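PDB 1WOZ: 177aa long conserved hypothetical protein (ST1454) from Sulfolobus tokodaii, which probably transfers the adenosyl group of ATP to cob(I)alamin, as a PduO-type corrinoid adenosyltransferase. Local coordinates for residues K76-E86 with N139-L149. Numbering follows the deposited sequence.
Sequences KIDEKYVKWLE and NRMIIVYLNRL
Leu85 drives CD1 onto one face of the Tyr145 ring, a CH-pi contact almost over its centre, 3.5 Å from that atom to the ring centroid. Tyr145 reaches this place because its CG lies anti to the backbone N (chi1 -176°), which sends the ring obliquely across the pair toward helix 48-69, with one face turned to Leu85. Its edge then meets Tyr81, whose CB comes within 3.8 Å of Tyr145 CD1. This is the tight, inward side: both tyrosine hydroxyls run on to helix 48-69, Tyr145 OH bonding Glu60 and Tyr81 OH bonding Glu63, while Ile142 and Leu149 reach helix 23-44 on Phe27 and Leu34. Helices 79-96 and 140-163 run almost parallel here, their facing segments 6° apart with axes 9.3 Å from each other, within the helical bundle characteristic of PduO-type adenosyltransferases, which assemble as trimers. Val82 sits as a knob in the hole formed by Met141, Val144, Tyr145 and Arg148; its CG2 lies 3.9 Å from SE of the selenomethionine at Met141, and its CG1 3.5 Å from Arg148 CG. Where both helices start, Asn139 is the N-cap of helix 140-163: its OD1 accepts from Met141 N, which lies above the carbonyl plane, and its ND2 donates to Ile77 O at 2.8 Å, in the carbonyl plane and on a lone pair. The same ND2 also bonds Asp67, which takes the Ile77 N-H as well, so one carboxylate ties together the loops leading into the two helices. The outer side is looser and polar. Exposed Glu79 barely touches Met141 there. Arg148 bends at chi2, and its NE meets Glu86 OE2 on the anti side at 2.9 Å, a nearly straight hydrogen bond (N-H...O 169°) within a salt bridge; Val144 CG1 lies under the guanidinium face, and NH1 bonds Asn147 OD1.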
loop_
_atom_site.group_PDB
_atom_site.type_symbol
_atom_site.label_atom_id
_atom_site.label_comp_id
_atom_site.label_asym_id
_atom_site.label_seq_id
_atom_site.Cartn_x
_atom_site.Cartn_y
_atom_site.Cartn_z
ATOM N N LYS A 76 13.361 0.060 -24.961
ATOM C CA LYS A 76 12.394 1.032 -25.448
ATOM C C LYS A 76 11.013 0.404 -25.538
ATOM O O LYS A 76 10.748 -0.451 -26.374
ATOM C CB LYS A 76 12.792 1.577 -26.815
ATOM C CG LYS A 76 11.894 2.718 -27.271
ATOM C CD LYS A 76 12.316 3.231 -28.631
ATOM C CE LYS A 76 11.466 4.407 -29.081
ATOM N NZ LYS A 76 11.804 4.782 -30.488
ATOM N N ILE A 77 10.137 0.833 -24.648
ATOM C CA ILE A 77 8.779 0.326 -24.620
ATOM C C ILE A 77 8.074 0.797 -25.883
ATOM O O ILE A 77 8.116 1.982 -26.214
ATOM C CB ILE A 77 8.047 0.852 -23.365
ATOM C CG1 ILE A 77 8.857 0.475 -22.115
ATOM C CG2 ILE A 77 6.628 0.304 -23.298
ATOM C CD1 ILE A 77 9.193 -1.028 -22.002
ATOM N N ASP A 78 7.446 -0.137 -26.595
ATOM C CA ASP A 78 6.721 0.190 -27.818
ATOM C C ASP A 78 5.324 -0.451 -27.843
ATOM O O ASP A 78 4.916 -1.127 -26.888
ATOM C CB ASP A 78 7.537 -0.248 -29.038
ATOM C CG ASP A 78 7.828 -1.737 -29.055
ATOM O OD1 ASP A 78 8.742 -2.143 -29.793
ATOM O OD2 ASP A 78 7.148 -2.512 -28.349
ATOM N N GLU A 79 4.605 -0.253 -28.942
ATOM C CA GLU A 79 3.253 -0.779 -29.077
ATOM C C GLU A 79 3.057 -2.267 -28.827
ATOM O O GLU A 79 1.998 -2.656 -28.356
ATOM C CB GLU A 79 2.674 -0.423 -30.453
ATOM C CG GLU A 79 2.415 1.069 -30.636
ATOM C CD GLU A 79 1.928 1.419 -32.036
ATOM O OE1 GLU A 79 0.756 1.113 -32.364
ATOM O OE2 GLU A 79 2.730 1.996 -32.812
ATOM N N LYS A 80 4.051 -3.102 -29.130
ATOM C CA LYS A 80 3.888 -4.542 -28.919
ATOM C C LYS A 80 3.706 -4.922 -27.455
ATOM O O LYS A 80 3.038 -5.916 -27.149
ATOM C CB LYS A 80 5.064 -5.321 -29.502
ATOM C CG LYS A 80 5.187 -5.205 -31.019
ATOM C CD LYS A 80 6.167 -6.230 -31.582
ATOM C CE LYS A 80 5.673 -7.663 -31.332
ATOM N NZ LYS A 80 6.631 -8.703 -31.811
ATOM N N TYR A 81 4.326 -4.154 -26.558
ATOM C CA TYR A 81 4.191 -4.386 -25.122
ATOM C C TYR A 81 2.733 -4.127 -24.757
ATOM O O TYR A 81 2.089 -4.921 -24.076
ATOM C CB TYR A 81 5.023 -3.386 -24.326
ATOM C CG TYR A 81 6.492 -3.692 -24.198
ATOM C CD1 TYR A 81 7.013 -4.223 -23.010
ATOM C CD2 TYR A 81 7.372 -3.413 -25.239
ATOM C CE1 TYR A 81 8.379 -4.461 -22.867
ATOM C CE2 TYR A 81 8.735 -3.648 -25.105
ATOM C CZ TYR A 81 9.228 -4.166 -23.919
ATOM O OH TYR A 81 10.579 -4.345 -23.784
ATOM N N VAL A 82 2.233 -2.975 -25.185
ATOM C CA VAL A 82 0.859 -2.599 -24.888
ATOM C C VAL A 82 -0.118 -3.613 -25.502
ATOM O O VAL A 82 -1.095 -4.011 -24.871
ATOM C CB VAL A 82 0.574 -1.179 -25.433
ATOM C CG1 VAL A 82 -0.902 -0.822 -25.262
ATOM C CG2 VAL A 82 1.459 -0.167 -24.704
ATOM N N LYS A 83 0.175 -4.045 -26.731
ATOM C CA LYS A 83 -0.673 -4.998 -27.445
ATOM C C LYS A 83 -0.951 -6.257 -26.632
ATOM O O LYS A 83 -2.097 -6.650 -26.456
ATOM C CB LYS A 83 -0.011 -5.412 -28.757
ATOM C CG LYS A 83 -0.724 -6.551 -29.450
ATOM C CD LYS A 83 -1.840 -6.035 -30.346
ATOM C CE LYS A 83 -1.268 -5.509 -31.675
ATOM N NZ LYS A 83 -0.185 -4.472 -31.522
ATOM N N TRP A 84 0.117 -6.900 -26.169
ATOM C CA TRP A 84 -0.001 -8.101 -25.368
ATOM C C TRP A 84 -0.942 -7.868 -24.156
ATOM O O TRP A 84 -1.757 -8.719 -23.837
ATOM C CB TRP A 84 1.395 -8.524 -24.889
ATOM C CG TRP A 84 1.326 -9.615 -23.923
ATOM C CD1 TRP A 84 0.946 -10.907 -24.174
ATOM C CD2 TRP A 84 1.484 -9.507 -22.502
ATOM N NE1 TRP A 84 0.846 -11.605 -22.991
ATOM C CE2 TRP A 84 1.165 -10.771 -21.952
ATOM C CE3 TRP A 84 1.863 -8.469 -21.644
ATOM C CZ2 TRP A 84 1.211 -11.023 -20.571
ATOM C CZ3 TRP A 84 1.911 -8.723 -20.264
ATOM C CH2 TRP A 84 1.581 -9.995 -19.751
ATOM N N LEU A 85 -0.819 -6.724 -23.483
ATOM C CA LEU A 85 -1.694 -6.437 -22.328
ATOM C C LEU A 85 -3.165 -6.416 -22.764
ATOM O O LEU A 85 -4.029 -6.992 -22.114
ATOM C CB LEU A 85 -1.346 -5.088 -21.700
ATOM C CG LEU A 85 0.033 -4.963 -21.037
ATOM C CD1 LEU A 85 0.240 -3.540 -20.620
ATOM C CD2 LEU A 85 0.125 -5.909 -19.842
ATOM N N GLU A 86 -3.436 -5.753 -23.874
ATOM C CA GLU A 86 -4.799 -5.671 -24.395
ATOM C C GLU A 86 -5.370 -7.024 -24.814
ATOM O O GLU A 86 -6.543 -7.305 -24.557
ATOM C CB GLU A 86 -4.835 -4.706 -25.573
ATOM C CG GLU A 86 -4.279 -3.351 -25.207
ATOM C CD GLU A 86 -4.220 -2.398 -26.386
ATOM O OE1 GLU A 86 -3.897 -2.852 -27.505
ATOM O OE2 GLU A 86 -4.476 -1.197 -26.185
ATOM N N ASN A 139 9.477 8.262 -22.219
ATOM C CA ASN A 139 8.778 7.590 -23.307
ATOM C C ASN A 139 7.278 7.518 -22.977
ATOM O O ASN A 139 6.877 6.887 -22.003
ATOM C CB ASN A 139 9.371 6.184 -23.481
ATOM C CG ASN A 139 8.675 5.367 -24.562
ATOM O OD1 ASN A 139 7.725 5.819 -25.207
ATOM N ND2 ASN A 139 9.144 4.147 -24.752
ATOM N N ARG A 140 6.459 8.176 -23.796
ATOM C CA ARG A 140 5.005 8.219 -23.614
ATOM C C ARG A 140 4.345 6.831 -23.573
ATOM O O ARG A 140 3.298 6.646 -22.942
ATOM C CB ARG A 140 4.394 9.061 -24.748
ATOM C CG ARG A 140 2.870 9.216 -24.729
ATOM C CD ARG A 140 2.391 10.065 -23.545
ATOM N NE ARG A 140 0.942 10.306 -23.549
ATOM C CZ ARG A 140 0.289 11.000 -24.483
ATOM N NH1 ARG A 140 0.950 11.530 -25.507
ATOM N NH2 ARG A 140 -1.029 11.177 -24.385
HETATM N N MSE A 141 4.955 5.854 -24.236
HETATM C CA MSE A 141 4.405 4.508 -24.263
HETATM C C MSE A 141 4.376 3.871 -22.865
HETATM O O MSE A 141 3.652 2.906 -22.616
HETATM C CB MSE A 141 5.203 3.620 -25.219
HETATM C CG MSE A 141 4.420 2.409 -25.722
HETATM SE SE MSE A 141 2.785 2.882 -26.784
HETATM C CE MSE A 141 3.147 4.704 -27.138
ATOM N N ILE A 142 5.173 4.413 -21.965
ATOM C CA ILE A 142 5.234 3.906 -20.599
ATOM C C ILE A 142 3.919 4.194 -19.884
ATOM O O ILE A 142 3.381 3.336 -19.175
ATOM C CB ILE A 142 6.397 4.559 -19.853
ATOM C CG1 ILE A 142 7.712 3.964 -20.389
ATOM C CG2 ILE A 142 6.279 4.331 -18.332
ATOM C CD1 ILE A 142 8.944 4.653 -19.832
ATOM N N ILE A 143 3.397 5.403 -20.077
ATOM C CA ILE A 143 2.134 5.766 -19.447
ATOM C C ILE A 143 1.020 4.910 -20.061
ATOM O O ILE A 143 0.122 4.431 -19.350
ATOM C CB ILE A 143 1.850 7.267 -19.621
ATOM C CG1 ILE A 143 2.973 8.067 -18.937
ATOM C CG2 ILE A 143 0.509 7.618 -19.010
ATOM C CD1 ILE A 143 2.834 9.597 -19.012
ATOM N N VAL A 144 1.091 4.683 -21.370
ATOM C CA VAL A 144 0.087 3.836 -22.013
ATOM C C VAL A 144 0.133 2.414 -21.445
ATOM O O VAL A 144 -0.923 1.803 -21.174
ATOM C CB VAL A 144 0.288 3.756 -23.534
ATOM C CG1 VAL A 144 -0.830 2.918 -24.163
ATOM C CG2 VAL A 144 0.290 5.182 -24.116
ATOM N N TYR A 145 1.344 1.894 -21.245
ATOM C CA TYR A 145 1.500 0.547 -20.708
ATOM C C TYR A 145 0.821 0.469 -19.323
ATOM O O TYR A 145 0.034 -0.455 -19.053
ATOM C CB TYR A 145 2.993 0.191 -20.568
ATOM C CG TYR A 145 3.255 -1.227 -20.111
ATOM C CD1 TYR A 145 3.488 -2.250 -21.032
ATOM C CD2 TYR A 145 3.260 -1.553 -18.752
ATOM C CE1 TYR A 145 3.719 -3.551 -20.615
ATOM C CE2 TYR A 145 3.491 -2.852 -18.324
ATOM C CZ TYR A 145 3.720 -3.845 -19.248
ATOM O OH TYR A 145 3.953 -5.132 -18.834
ATOM N N LEU A 146 1.123 1.446 -18.473
ATOM C CA LEU A 146 0.569 1.500 -17.120
ATOM C C LEU A 146 -0.961 1.570 -17.140
ATOM O O LEU A 146 -1.621 0.925 -16.320
ATOM C CB LEU A 146 1.156 2.696 -16.368
ATOM C CG LEU A 146 2.637 2.532 -15.963
ATOM C CD1 LEU A 146 3.128 3.839 -15.385
ATOM C CD2 LEU A 146 2.813 1.366 -14.936
ATOM N N ASN A 147 -1.515 2.343 -18.075
ATOM C CA ASN A 147 -2.971 2.468 -18.217
ATOM C C ASN A 147 -3.590 1.119 -18.591
ATOM O O ASN A 147 -4.601 0.705 -18.000
ATOM C CB ASN A 147 -3.296 3.553 -19.260
ATOM C CG ASN A 147 -4.810 3.723 -19.514
ATOM O OD1 ASN A 147 -5.385 3.047 -20.365
ATOM N ND2 ASN A 147 -5.441 4.630 -18.776
ATOM N N ARG A 148 -2.988 0.415 -19.547
ATOM C CA ARG A 148 -3.496 -0.891 -19.982
ATOM C C ARG A 148 -3.338 -1.929 -18.887
ATOM O O ARG A 148 -4.134 -2.865 -18.790
ATOM C CB ARG A 148 -2.720 -1.423 -21.192
ATOM C CG ARG A 148 -3.132 -0.930 -22.583
ATOM C CD ARG A 148 -4.159 0.164 -22.612
ATOM N NE ARG A 148 -4.292 0.667 -23.981
ATOM C CZ ARG A 148 -4.489 1.937 -24.291
ATOM N NH1 ARG A 148 -4.593 2.837 -23.337
ATOM N NH2 ARG A 148 -4.536 2.315 -25.560
ATOM N N LEU A 149 -2.276 -1.796 -18.092
ATOM C CA LEU A 149 -2.054 -2.763 -17.028
ATOM C C LEU A 149 -3.179 -2.743 -16.003
ATOM O O LEU A 149 -3.613 -3.799 -15.537
ATOM C CB LEU A 149 -0.714 -2.488 -16.338
ATOM C CG LEU A 149 -0.391 -3.333 -15.106
ATOM C CD1 LEU A 149 -0.361 -4.791 -15.452
ATOM C CD2 LEU A 149 0.998 -2.889 -14.574
#